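Long-range contacts in outer membrane protein Omp121 (Bacteroides thetaiotaomicron, PDB 5FQ8), which probably imports nutrients across the outer membrane as a calcium- and magnesium-binding transporter of the TonB-dependent receptor family: residues V175-N180 with L259-A264; P418-L423 with S438-E443; G445-Q450 with T501-K506; P857-K862 with V872-P877; G913-K918 with A928-A933. All coordinates share one frame; numbering follows the deposited sequence.

Contact 1 (V175-N180 with L259-A264)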
# COMPACT_ATOMS: atom_id res chain seq x y z
N VAL B 175 13.56 45.63 -26.82
CA VAL B 175 14.16 44.31 -26.67
C VAL B 175 13.14 43.17 -26.63
O VAL B 175 13.50 42.04 -26.97
CB VAL B 175 15.06 44.24 -25.43
CG1 VAL B 175 16.12 45.30 -25.48
CG2 VAL B 175 14.23 44.39 -24.19
N GLY B 176 11.91 43.44 -26.22
CA GLY B 176 10.87 42.43 -26.29
C GLY B 176 10.67 41.64 -25.01
O GLY B 176 10.36 40.45 -25.06
N ILE B 177 10.83 42.29 -23.87
CA ILE B 177 10.67 41.67 -22.57
C ILE B 177 9.49 42.32 -21.87
O ILE B 177 9.51 43.53 -21.64
CB ILE B 177 11.93 41.80 -21.71
CG1 ILE B 177 13.13 41.16 -22.38
CG2 ILE B 177 11.70 41.18 -20.35
CD1 ILE B 177 14.41 41.40 -21.63
N GLU B 178 8.49 41.53 -21.52
CA GLU B 178 7.35 41.98 -20.73
C GLU B 178 7.32 41.26 -19.40
O GLU B 178 7.32 40.03 -19.36
CB GLU B 178 6.05 41.72 -21.48
CG GLU B 178 4.82 42.14 -20.72
CD GLU B 178 3.57 41.80 -21.46
OE1 GLU B 178 3.67 41.48 -22.66
OE2 GLU B 178 2.49 41.85 -20.84
N TYR B 179 7.30 42.01 -18.31
CA TYR B 179 7.20 41.47 -16.97
C TYR B 179 5.86 41.84 -16.36
O TYR B 179 5.39 42.96 -16.53
CB TYR B 179 8.31 41.99 -16.10
CG TYR B 179 8.15 41.72 -14.62
CD1 TYR B 179 8.25 40.44 -14.12
CD2 TYR B 179 7.93 42.75 -13.73
CE1 TYR B 179 8.13 40.19 -12.77
CE2 TYR B 179 7.81 42.52 -12.39
CZ TYR B 179 7.90 41.23 -11.91
OH TYR B 179 7.78 41.00 -10.56
N ASN B 180 5.23 40.88 -15.67
CA ASN B 180 4.06 41.15 -14.85
C ASN B 180 4.34 40.64 -13.45
O ASN B 180 4.68 39.47 -13.27
CB ASN B 180 2.81 40.47 -15.41
CG ASN B 180 2.34 41.09 -16.69
OD1 ASN B 180 1.58 42.05 -16.69
ND2 ASN B 180 2.78 40.54 -17.81
N LEU B 259 7.23 36.52 -16.75
CA LEU B 259 8.18 37.10 -17.68
C LEU B 259 7.92 36.57 -19.09
O LEU B 259 7.39 35.48 -19.26
CB LEU B 259 9.61 36.77 -17.27
CG LEU B 259 10.72 37.80 -17.35
CD1 LEU B 259 10.46 38.87 -16.35
CD2 LEU B 259 12.01 37.13 -17.03
N SER B 260 8.30 37.34 -20.11
CA SER B 260 8.20 36.83 -21.47
C SER B 260 9.25 37.49 -22.35
O SER B 260 9.65 38.62 -22.10
CB SER B 260 6.81 37.03 -22.04
OG SER B 260 6.67 38.32 -22.56
N PHE B 261 9.71 36.76 -23.37
CA PHE B 261 10.76 37.20 -24.28
C PHE B 261 10.31 36.96 -25.71
O PHE B 261 9.85 35.86 -26.04
CB PHE B 261 12.08 36.47 -24.04
CG PHE B 261 12.70 36.73 -22.70
CD1 PHE B 261 12.30 36.00 -21.60
CD2 PHE B 261 13.69 37.68 -22.54
CE1 PHE B 261 12.87 36.21 -20.37
CE2 PHE B 261 14.26 37.90 -21.31
CZ PHE B 261 13.84 37.16 -20.21
N ASN B 262 10.50 37.95 -26.57
CA ASN B 262 9.78 38.05 -27.83
C ASN B 262 10.68 38.67 -28.89
O ASN B 262 11.60 39.43 -28.59
CB ASN B 262 8.52 38.90 -27.60
CG ASN B 262 7.71 39.13 -28.85
OD1 ASN B 262 8.02 38.64 -29.93
ND2 ASN B 262 6.64 39.88 -28.71
N GLY B 263 10.38 38.36 -30.14
CA GLY B 263 11.14 38.90 -31.24
C GLY B 263 10.72 38.21 -32.51
O GLY B 263 10.10 37.15 -32.47
N ALA B 264 11.06 38.81 -33.64
CA ALA B 264 10.68 38.19 -34.90
C ALA B 264 11.46 38.80 -36.04
O ALA B 264 12.11 39.84 -35.90
CB ALA B 264 9.18 38.32 -35.17
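Two neighbouring antiparallel strands of the transmembrane barrel, 177-188 and 252-264, meet here where I177 faces F261; over 177-180 and 259-264 their axes approach to 4.8 Å, at 167°. I177 and F261 form a non-hydrogen-bonded pair whose side chains lie side by side and point the same way. I177 CG1 and CD1 both come obliquely to the CD2-CE2 side of the F261 ring, with CD1 3.5 Å from F261 CE2. That follows from chi1 of -59°, which sets CG1 beside the backbone N and opposite the carbonyl carbon. On the same face, L259 CD1 comes obliquely to the Y179 ring, 3.5 Å from CD1 of the tyrosine, whose hydroxyl binds N257 OD1. E178 N bonds to S260 O (3.2 Å), with a weak return bond from S260 N to E178 O. CA-H groups add to this: I177 CA lies 3.3 Å from S260 O, and F261 CA lies 3.4 Å from G176 O. On the other face, E178 CB passes S260 OG at 3.6 Å. The E178 carboxylate takes a weak bond from N180 ND2 and makes a long, weak ion pair with K983. I177 and F261 pack on L306, F388 and L390 of a second copy of the protein, and the side chain of L259 comes about 5 Å from a bound lipid. E178 and S260 occupy the polar face, where N180 touches R56 and D136. This alternation is consistent with an apolar outer and a polar inner side of the wall here.

Contact 2 (P418-L423 with S438-E443)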
# COMPACT_ATOMS: atom_id res chain seq x y z
N PRO B 418 -2.82 11.12 11.59
CA PRO B 418 -2.08 10.47 12.68
C PRO B 418 -2.86 9.33 13.30
O PRO B 418 -4.07 9.18 13.14
CB PRO B 418 -1.89 11.59 13.70
CG PRO B 418 -2.30 12.83 13.04
CD PRO B 418 -3.28 12.45 11.99
N ASN B 419 -2.12 8.52 14.05
CA ASN B 419 -2.69 7.51 14.92
C ASN B 419 -3.19 8.23 16.15
O ASN B 419 -2.54 8.27 17.20
CB ASN B 419 -1.65 6.46 15.28
CG ASN B 419 -2.25 5.26 15.94
OD1 ASN B 419 -3.04 5.37 16.86
ND2 ASN B 419 -1.90 4.09 15.44
N LEU B 420 -4.37 8.82 16.01
CA LEU B 420 -4.97 9.56 17.12
C LEU B 420 -5.23 8.65 18.32
O LEU B 420 -5.09 9.09 19.47
CB LEU B 420 -6.26 10.22 16.65
CG LEU B 420 -6.14 11.25 15.53
CD1 LEU B 420 -7.50 11.60 15.06
CD2 LEU B 420 -5.43 12.49 16.02
N TYR B 421 -5.57 7.39 18.07
CA TYR B 421 -5.83 6.47 19.18
C TYR B 421 -4.58 6.26 20.02
O TYR B 421 -4.61 6.38 21.24
CB TYR B 421 -6.35 5.14 18.65
CG TYR B 421 -6.79 4.19 19.74
CD1 TYR B 421 -8.07 4.25 20.25
CD2 TYR B 421 -5.93 3.25 20.27
CE1 TYR B 421 -8.49 3.41 21.24
CE2 TYR B 421 -6.34 2.40 21.27
CZ TYR B 421 -7.62 2.49 21.75
OH TYR B 421 -8.06 1.65 22.74
N ALA B 422 -3.46 5.94 19.37
CA ALA B 422 -2.24 5.67 20.12
C ALA B 422 -1.81 6.87 20.95
O ALA B 422 -1.35 6.72 22.08
CB ALA B 422 -1.12 5.28 19.17
N LEU B 423 -1.98 8.07 20.40
CA LEU B 423 -1.43 9.25 21.04
C LEU B 423 -2.30 9.75 22.18
O LEU B 423 -1.77 10.22 23.20
CB LEU B 423 -1.28 10.36 20.03
CG LEU B 423 -0.25 10.18 18.94
CD1 LEU B 423 -0.46 11.27 17.94
CD2 LEU B 423 1.08 10.30 19.59
N SER B 438 -15.45 7.74 21.36
CA SER B 438 -14.37 8.72 21.32
C SER B 438 -13.99 9.02 19.88
O SER B 438 -13.95 8.11 19.06
CB SER B 438 -13.14 8.22 22.05
OG SER B 438 -12.05 9.07 21.75
N PRO B 439 -13.69 10.28 19.57
CA PRO B 439 -13.29 10.62 18.21
C PRO B 439 -12.02 9.94 17.78
O PRO B 439 -11.69 10.00 16.59
CB PRO B 439 -13.12 12.14 18.27
CG PRO B 439 -12.95 12.46 19.68
CD PRO B 439 -13.82 11.48 20.39
N PHE B 440 -11.33 9.26 18.68
CA PHE B 440 -10.09 8.57 18.36
C PHE B 440 -10.29 7.10 18.00
O PHE B 440 -9.30 6.38 17.87
CB PHE B 440 -9.11 8.65 19.53
CG PHE B 440 -8.95 10.02 20.09
CD1 PHE B 440 -8.96 11.13 19.28
CD2 PHE B 440 -8.79 10.19 21.45
CE1 PHE B 440 -8.83 12.37 19.81
CE2 PHE B 440 -8.64 11.43 21.98
CZ PHE B 440 -8.66 12.53 21.16
N SER B 441 -11.52 6.63 17.84
CA SER B 441 -11.73 5.24 17.47
C SER B 441 -12.46 5.08 16.16
O SER B 441 -13.52 5.66 15.96
CB SER B 441 -12.51 4.52 18.56
OG SER B 441 -13.11 5.46 19.42
N GLY B 442 -11.91 4.28 15.25
CA GLY B 442 -10.61 3.69 15.41
C GLY B 442 -9.68 4.47 14.51
O GLY B 442 -9.39 4.07 13.39
N GLU B 443 -9.27 5.62 14.99
CA GLU B 443 -8.40 6.49 14.21
C GLU B 443 -6.98 6.08 14.54
O GLU B 443 -6.36 6.58 15.47
CB GLU B 443 -8.69 7.96 14.54
CG GLU B 443 -10.02 8.46 14.03
CD GLU B 443 -10.06 8.61 12.53
OE1 GLU B 443 -8.99 8.85 11.95
OE2 GLU B 443 -11.14 8.48 11.94
O HOH W 1 -6.54 8.51 12.10
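The carbonyl oxygen of F440 lies at the edge of the Y421 ring and in its plane, 3.4 Å from CD1, and it also approaches Y421 CB at 3.3 Å. The tyrosine ring stacks in turn with Y425, further along the same chain. With CG anti to the backbone N (chi1 -173°), the Y421 ring is carried alongside the loop, which puts the F440 carbonyl at its rim. One face of the F440 ring takes P439 CG, 4.1 Å above the plane and offset toward the rim, while L420 CB comes obliquely to F440 CD1 at 3.9 Å. L420 also lies beside E443, its CD1 against CB of the glutamate, and its side chain continues toward L328, Y370 and Y375. Here a loop seats the first turn of a short helix. N419 is the N-cap of helix 420-424, its OD1 accepting from A422 N at 2.6 Å. The loop adds E443 O, which takes Y421 N in a straight bond of 2.8 Å running nearly along the C=O axis. The loop itself is shaped by a type I turn from S438 to S441, in which S438 O accepts both S441 N and S441 OG from the same face of its plane. An ST turn at S438 and a cis peptide before G442 also belong to it. A water joins P418 O to E443 OE1, and that carboxylate makes its salt bridge with K417.

Contact 3 (G445-Q450 with T501-K506)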
# COMPACT_ATOMS: atom_id res chain seq x y z
N GLY B 445 -4.36 5.97 12.31
CA GLY B 445 -3.41 6.44 11.33
C GLY B 445 -3.64 5.82 9.97
O GLY B 445 -4.19 4.74 9.83
N GLN B 446 -3.19 6.53 8.95
CA GLN B 446 -3.31 6.05 7.58
C GLN B 446 -2.40 6.90 6.72
O GLN B 446 -2.19 8.07 7.01
CB GLN B 446 -4.74 6.12 7.10
CG GLN B 446 -4.95 5.67 5.70
CD GLN B 446 -6.35 5.90 5.25
OE1 GLN B 446 -7.05 6.75 5.78
NE2 GLN B 446 -6.80 5.12 4.28
N TYR B 447 -1.84 6.29 5.69
CA TYR B 447 -0.97 7.00 4.77
C TYR B 447 -1.06 6.34 3.41
O TYR B 447 -0.82 5.15 3.29
CB TYR B 447 0.46 7.00 5.26
CG TYR B 447 1.40 7.58 4.24
CD1 TYR B 447 1.48 8.94 4.05
CD2 TYR B 447 2.19 6.76 3.45
CE1 TYR B 447 2.33 9.47 3.12
CE2 TYR B 447 3.05 7.29 2.51
CZ TYR B 447 3.11 8.66 2.35
OH TYR B 447 3.95 9.22 1.42
N SER B 448 -1.37 7.12 2.39
CA SER B 448 -1.42 6.59 1.04
C SER B 448 -0.62 7.48 0.11
O SER B 448 -0.31 8.63 0.42
CB SER B 448 -2.85 6.44 0.56
OG SER B 448 -3.46 7.70 0.44
N GLU B 449 -0.25 6.91 -1.02
CA GLU B 449 0.46 7.61 -2.07
C GLU B 449 -0.02 7.04 -3.39
O GLU B 449 -0.25 5.84 -3.50
CB GLU B 449 1.98 7.44 -1.93
CG GLU B 449 2.75 7.97 -3.11
CD GLU B 449 4.23 7.80 -2.95
OE1 GLU B 449 4.76 8.24 -1.93
OE2 GLU B 449 4.86 7.21 -3.84
N GLN B 450 -0.20 7.91 -4.37
CA GLN B 450 -0.62 7.48 -5.69
C GLN B 450 0.17 8.25 -6.73
O GLN B 450 0.45 9.43 -6.54
CB GLN B 450 -2.12 7.69 -5.88
CG GLN B 450 -2.63 7.19 -7.19
CD GLN B 450 -4.03 7.64 -7.46
OE1 GLN B 450 -4.76 8.00 -6.55
NE2 GLN B 450 -4.42 7.64 -8.73
N THR B 501 3.15 9.51 14.15
CA THR B 501 3.19 10.69 13.31
C THR B 501 3.88 10.46 11.97
O THR B 501 3.59 11.17 11.01
CB THR B 501 3.87 11.82 14.09
OG1 THR B 501 2.90 12.42 14.95
CG2 THR B 501 4.44 12.86 13.19
N TRP B 502 4.74 9.46 11.87
CA TRP B 502 5.50 9.27 10.64
C TRP B 502 4.61 8.74 9.54
O TRP B 502 3.82 7.82 9.76
CB TRP B 502 6.67 8.33 10.90
CG TRP B 502 7.65 8.31 9.78
CD1 TRP B 502 7.99 9.33 8.98
CD2 TRP B 502 8.40 7.18 9.33
NE1 TRP B 502 8.91 8.93 8.05
CE2 TRP B 502 9.18 7.61 8.25
CE3 TRP B 502 8.50 5.85 9.75
CZ2 TRP B 502 10.03 6.76 7.57
CZ3 TRP B 502 9.34 5.02 9.07
CH2 TRP B 502 10.10 5.47 8.00
N PHE B 503 4.70 9.33 8.36
CA PHE B 503 3.85 8.97 7.23
C PHE B 503 4.73 8.25 6.20
O PHE B 503 5.30 8.87 5.31
CB PHE B 503 3.18 10.18 6.63
CG PHE B 503 2.18 10.84 7.54
CD1 PHE B 503 1.40 10.12 8.42
CD2 PHE B 503 2.00 12.21 7.50
CE1 PHE B 503 0.48 10.74 9.24
CE2 PHE B 503 1.08 12.84 8.32
CZ PHE B 503 0.32 12.10 9.19
N ASN B 504 4.81 6.93 6.33
CA ASN B 504 5.67 6.11 5.47
C ASN B 504 5.10 4.70 5.39
O ASN B 504 4.61 4.17 6.39
CB ASN B 504 7.10 6.07 6.00
CG ASN B 504 8.08 5.54 5.00
OD1 ASN B 504 8.18 4.34 4.77
ND2 ASN B 504 8.83 6.43 4.38
N LEU B 505 5.18 4.10 4.21
CA LEU B 505 4.68 2.75 4.01
C LEU B 505 5.35 1.71 4.90
O LEU B 505 4.83 0.61 5.02
CB LEU B 505 4.85 2.35 2.55
CG LEU B 505 4.05 3.24 1.62
CD1 LEU B 505 4.42 2.99 0.19
CD2 LEU B 505 2.59 2.96 1.84
N LYS B 506 6.48 2.03 5.51
CA LYS B 506 7.10 1.13 6.47
C LYS B 506 6.48 1.22 7.85
O LYS B 506 6.77 0.37 8.68
CB LYS B 506 8.58 1.44 6.61
CG LYS B 506 9.45 0.93 5.51
CD LYS B 506 10.88 1.36 5.74
CE LYS B 506 11.20 2.66 5.03
NZ LYS B 506 12.67 2.80 4.82
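The dense part of this contact is the Y447 ring laid against the backbone of F503 and N504. F503 O stands 3.6 Å above the ring plane, over its centre, and N504 N lies above the same face but nearer the rim, 3.9 Å from the plane. F503 CB reaches the ring at CD1 of the tyrosine (3.3 Å), and L505 CD2 comes to CD2 of the tyrosine at 4.1 Å. Y447 chi1 of 173° sets its CG opposite the backbone N and directs the ring across to the loop. No hydrogen bond joins the two segments, and the carbonyl and amide rest on an aromatic face instead. Y447 belongs to barrel strand 446-469, which pairs with 398-417 and 472-495, while 501-506 is the connection leading on to strand 513-534; the contact thus lays a barrel loop against the wall. Within that loop, N504 OD1 accepts K506 N in the carbonyl plane, on a lone pair, at 3.0 Å, giving an Asx turn. Beyond the F503 phenyl the segments part: Q446 O is 4.4 Å from F503 CD1, while the Q446 amide turns off to E493. Other polar groups of the loop are taken up by neighbouring chains: L505 N by Q516 of a second copy of the protein, K506 NZ by the backbone of another protein.

Contact 4 (P857-K862 with V872-P877)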
# COMPACT_ATOMS: atom_id res chain seq x y z
N PRO B 857 -47.35 25.56 13.43
CA PRO B 857 -48.58 26.18 12.93
C PRO B 857 -49.22 25.33 11.85
O PRO B 857 -48.54 24.79 10.97
CB PRO B 857 -48.09 27.53 12.40
CG PRO B 857 -46.91 27.83 13.20
CD PRO B 857 -46.23 26.50 13.35
N ASN B 858 -50.55 25.20 11.94
CA ASN B 858 -51.38 24.46 11.00
C ASN B 858 -51.27 22.96 11.18
O ASN B 858 -51.48 22.20 10.23
CB ASN B 858 -51.04 24.81 9.55
CG ASN B 858 -52.10 25.63 8.89
OD1 ASN B 858 -52.83 26.36 9.55
ND2 ASN B 858 -52.21 25.50 7.57
N SER B 859 -50.96 22.50 12.38
CA SER B 859 -50.64 21.10 12.58
C SER B 859 -51.89 20.28 12.85
O SER B 859 -52.82 20.73 13.50
CB SER B 859 -49.66 20.96 13.74
OG SER B 859 -50.09 21.68 14.87
N VAL B 860 -51.89 19.05 12.33
CA VAL B 860 -52.93 18.09 12.62
C VAL B 860 -52.28 16.84 13.19
O VAL B 860 -51.06 16.71 13.23
CB VAL B 860 -53.75 17.73 11.38
CG1 VAL B 860 -54.28 18.98 10.75
CG2 VAL B 860 -52.89 16.97 10.41
N ASN B 861 -53.12 15.93 13.66
CA ASN B 861 -52.71 14.58 13.98
C ASN B 861 -53.48 13.64 13.07
O ASN B 861 -54.65 13.88 12.80
CB ASN B 861 -52.95 14.24 15.44
CG ASN B 861 -52.14 15.10 16.37
OD1 ASN B 861 -51.20 15.74 15.94
ND2 ASN B 861 -52.49 15.11 17.64
N LYS B 862 -52.81 12.62 12.56
CA LYS B 862 -53.45 11.62 11.72
C LYS B 862 -53.89 10.48 12.61
O LYS B 862 -53.06 9.76 13.16
CB LYS B 862 -52.48 11.15 10.64
CG LYS B 862 -53.09 10.34 9.54
CD LYS B 862 -51.98 9.78 8.68
CE LYS B 862 -52.53 9.06 7.50
NZ LYS B 862 -51.45 8.72 6.55
N VAL B 872 -57.10 15.70 13.11
CA VAL B 872 -57.52 16.45 14.29
C VAL B 872 -56.51 17.54 14.56
O VAL B 872 -55.31 17.32 14.43
CB VAL B 872 -57.65 15.52 15.51
CG1 VAL B 872 -57.90 16.33 16.76
CG2 VAL B 872 -58.76 14.53 15.30
N GLU B 873 -56.99 18.73 14.94
CA GLU B 873 -56.09 19.82 15.31
C GLU B 873 -55.08 19.33 16.33
O GLU B 873 -55.44 18.71 17.33
CB GLU B 873 -56.86 21.01 15.88
CG GLU B 873 -55.94 22.08 16.47
CD GLU B 873 -56.67 23.22 17.16
OE1 GLU B 873 -57.83 23.48 16.82
OE2 GLU B 873 -56.06 23.86 18.05
N ASN B 874 -53.82 19.61 16.07
CA ASN B 874 -52.76 19.13 16.93
C ASN B 874 -52.66 19.98 18.18
O ASN B 874 -52.57 21.20 18.11
CB ASN B 874 -51.43 19.14 16.19
CG ASN B 874 -50.28 18.98 17.13
OD1 ASN B 874 -50.30 18.11 17.99
ND2 ASN B 874 -49.29 19.84 17.01
N THR B 875 -52.64 19.32 19.32
CA THR B 875 -52.51 19.97 20.61
C THR B 875 -51.13 19.84 21.21
O THR B 875 -50.85 20.46 22.24
CB THR B 875 -53.54 19.38 21.55
OG1 THR B 875 -54.77 19.28 20.85
CG2 THR B 875 -53.76 20.25 22.75
N THR B 876 -50.24 19.06 20.59
CA THR B 876 -48.99 18.72 21.24
C THR B 876 -47.93 19.75 20.90
O THR B 876 -47.66 19.98 19.72
CB THR B 876 -48.52 17.36 20.82
OG1 THR B 876 -49.58 16.41 20.97
CG2 THR B 876 -47.42 16.95 21.73
N PRO B 877 -47.33 20.39 21.89
CA PRO B 877 -46.19 21.26 21.62
C PRO B 877 -44.92 20.46 21.41
O PRO B 877 -44.78 19.33 21.87
CB PRO B 877 -46.10 22.11 22.89
CG PRO B 877 -46.59 21.21 23.94
CD PRO B 877 -47.69 20.40 23.32
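S859 and N874 meet through two hydrogen bonds, one of the backbone and one of the side chains. Among the backbone bonds, N874 N donates to S859 O (3.0 Å) from 46° above the carbonyl plane. N861 and V872 form a hydrogen-bonded pair with N861 N to V872 O at 2.7 Å and V872 N to N861 O at 3.1 Å, both in the carbonyl planes. V860, which pairs with E873 without hydrogen bonds, adds a CA-H contact to V872 O. Among the side-chain bonds, N874 ND2 donates to S859 OG at 2.9 Å, almost exactly in its own amide plane. With CG set opposite the backbone N (chi1 166°), that amide also turns back on its own segment: OD1 accepts T876 N at 2.8 Å, and ND2 donates to T876 O at 3.2 Å. S859 OG has a further partner in V856 O. A leucine in place of N874 would probably leave T876 N and S859 OG without their amide partner and free the turn after the strand to shift. Another protein chain packs on S859, E873 and T875. Such an arrangement is that of a beta hairpin, strands 859-865 and 868-873, ending in an Asx turn and extended by strand 777-778.

Contact 5 (G913-K918 with A928-A933)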
# COMPACT_ATOMS: atom_id res chain seq x y z
N GLY B 913 -7.09 50.10 -13.91
CA GLY B 913 -5.81 50.10 -14.59
C GLY B 913 -5.31 51.51 -14.86
O GLY B 913 -6.09 52.38 -15.26
N TRP B 914 -4.01 51.72 -14.65
CA TRP B 914 -3.36 52.99 -14.99
C TRP B 914 -2.16 52.75 -15.90
O TRP B 914 -1.08 52.41 -15.44
CB TRP B 914 -2.92 53.74 -13.74
CG TRP B 914 -2.29 55.03 -14.08
CD1 TRP B 914 -2.43 55.72 -15.24
CD2 TRP B 914 -1.42 55.80 -13.26
NE1 TRP B 914 -1.69 56.87 -15.20
CE2 TRP B 914 -1.06 56.95 -13.98
CE3 TRP B 914 -0.90 55.63 -11.97
CZ2 TRP B 914 -0.21 57.92 -13.47
CZ3 TRP B 914 -0.05 56.60 -11.47
CH2 TRP B 914 0.28 57.73 -12.22
N ASP B 915 -2.35 52.97 -17.20
CA ASP B 915 -1.25 52.97 -18.16
C ASP B 915 -0.49 54.29 -18.05
O ASP B 915 -1.07 55.36 -18.27
CB ASP B 915 -1.81 52.79 -19.56
CG ASP B 915 -1.12 51.69 -20.33
OD1 ASP B 915 0.12 51.62 -20.28
OD2 ASP B 915 -1.84 50.91 -20.98
N LEU B 916 0.79 54.24 -17.70
CA LEU B 916 1.55 55.48 -17.52
C LEU B 916 1.80 56.17 -18.86
O LEU B 916 2.04 55.50 -19.87
CB LEU B 916 2.90 55.22 -16.85
CG LEU B 916 2.94 54.66 -15.43
CD1 LEU B 916 4.29 54.93 -14.85
CD2 LEU B 916 1.88 55.27 -14.56
N PRO B 917 1.76 57.50 -18.90
CA PRO B 917 2.01 58.22 -20.15
C PRO B 917 3.40 57.96 -20.70
O PRO B 917 4.40 58.07 -19.99
CB PRO B 917 1.86 59.68 -19.72
CG PRO B 917 2.21 59.67 -18.26
CD PRO B 917 1.58 58.41 -17.76
N LYS B 918 3.45 57.67 -22.00
CA LYS B 918 4.70 57.33 -22.66
C LYS B 918 5.78 58.39 -22.46
O LYS B 918 6.96 58.09 -22.62
CB LYS B 918 4.46 57.12 -24.16
CG LYS B 918 4.48 55.66 -24.61
CD LYS B 918 3.49 54.78 -23.82
CE LYS B 918 3.54 53.32 -24.29
NZ LYS B 918 2.52 52.47 -23.64
N ALA B 928 6.62 50.59 -21.72
CA ALA B 928 5.29 50.83 -21.18
C ALA B 928 5.33 50.48 -19.71
O ALA B 928 6.21 49.75 -19.27
CB ALA B 928 4.22 50.02 -21.89
N VAL B 929 4.42 51.06 -18.94
CA VAL B 929 4.24 50.72 -17.54
C VAL B 929 2.77 50.86 -17.21
O VAL B 929 2.19 51.93 -17.42
CB VAL B 929 5.07 51.62 -16.60
CG1 VAL B 929 4.65 51.37 -15.18
CG2 VAL B 929 6.53 51.34 -16.75
N LYS B 930 2.15 49.80 -16.70
CA LYS B 930 0.76 49.84 -16.28
C LYS B 930 0.65 49.28 -14.87
O LYS B 930 0.87 48.09 -14.67
CB LYS B 930 -0.16 49.07 -17.23
CG LYS B 930 -1.62 49.14 -16.80
CD LYS B 930 -2.54 48.28 -17.64
CE LYS B 930 -2.97 48.96 -18.90
NZ LYS B 930 -4.27 48.46 -19.39
N VAL B 931 0.35 50.12 -13.92
CA VAL B 931 -0.05 49.66 -12.60
C VAL B 931 -1.53 49.29 -12.67
O VAL B 931 -2.27 49.83 -13.49
CB VAL B 931 0.23 50.73 -11.53
CG1 VAL B 931 -0.25 50.29 -10.19
CG2 VAL B 931 1.69 50.98 -11.45
N SER B 932 -1.95 48.34 -11.84
CA SER B 932 -3.30 47.81 -11.89
C SER B 932 -3.72 47.38 -10.51
O SER B 932 -3.00 46.64 -9.85
CB SER B 932 -3.38 46.63 -12.85
OG SER B 932 -4.73 46.35 -13.16
N ALA B 933 -4.89 47.82 -10.07
CA ALA B 933 -5.52 47.31 -8.87
C ALA B 933 -6.75 46.53 -9.30
O ALA B 933 -7.41 46.90 -10.27
CB ALA B 933 -5.91 48.41 -7.91
O HOH W 2 3.04 53.16 -20.67
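D915 and K930 share one face of an antiparallel strand pair, their side chains passing at a slant. The lysine, bent at chi3, lays its CE against the carboxylate, 3.1 Å from D915 OD2, with NZ farther off at 3.8 Å in a long salt bridge. D915 OD1 also takes a weak bond from a water that is held more firmly by L916 O, K918 NZ and V929 N, so the carboxylate borders on a small polar cluster. Putting an alanine at D915 would probably leave the K930 ammonium without this carboxylate and remove the water's weak fourth link. L916 and V929 run side by side and point the same way, L916 CD1 lying 3.6 Å from V929 CG1. L916 chi1 of -63° sets CG opposite its carbonyl carbon, against V929 CG1. The other L916 methyl, CD2, sits over the centre of the W914 indole, 3.3 Å above its plane. W914 shares with V931 the face that lies on the surface, but its ring leads away from the partner strand, and CB alone comes near V931 O, at 4.0 Å. The backbone is joined by straight bonds from W914 N to V931 O (2.8 Å) and from L916 N to V929 O (2.7 Å), both at 172°; the return bond from V931 N to W914 O is weak. Strand 899-915, which also bonds to S816 and G814, pairs with strand 928-941, whose far edge meets strand 973-983 through A928, K930 and S932. That last strand borders 177-188, bringing the C-terminal strands round to the first strand of the barrel.

Overall arrangement
Contacts 1 and 5 are strand pairs of the barrel wall, their centres about 17 Å apart, with strand 973-983 between them, where the last strands join the first. Both are partly buried and depend on backbone bonds, but contact 1 turns an apolar face to a second copy, which contact 3 also meets, through polar bonds, whereas contact 5 carries a long salt bridge and a bridging water. Contacts 2 and 3 are more deeply buried and touch through N419 on G445 and P418 on F503; one joins a side-chain-capped helix start to a loop carbonyl, the other an aromatic ring to peptide groups. Contact 4, about 76 Å from contact 1 between centres, is a polar hairpin against another protein.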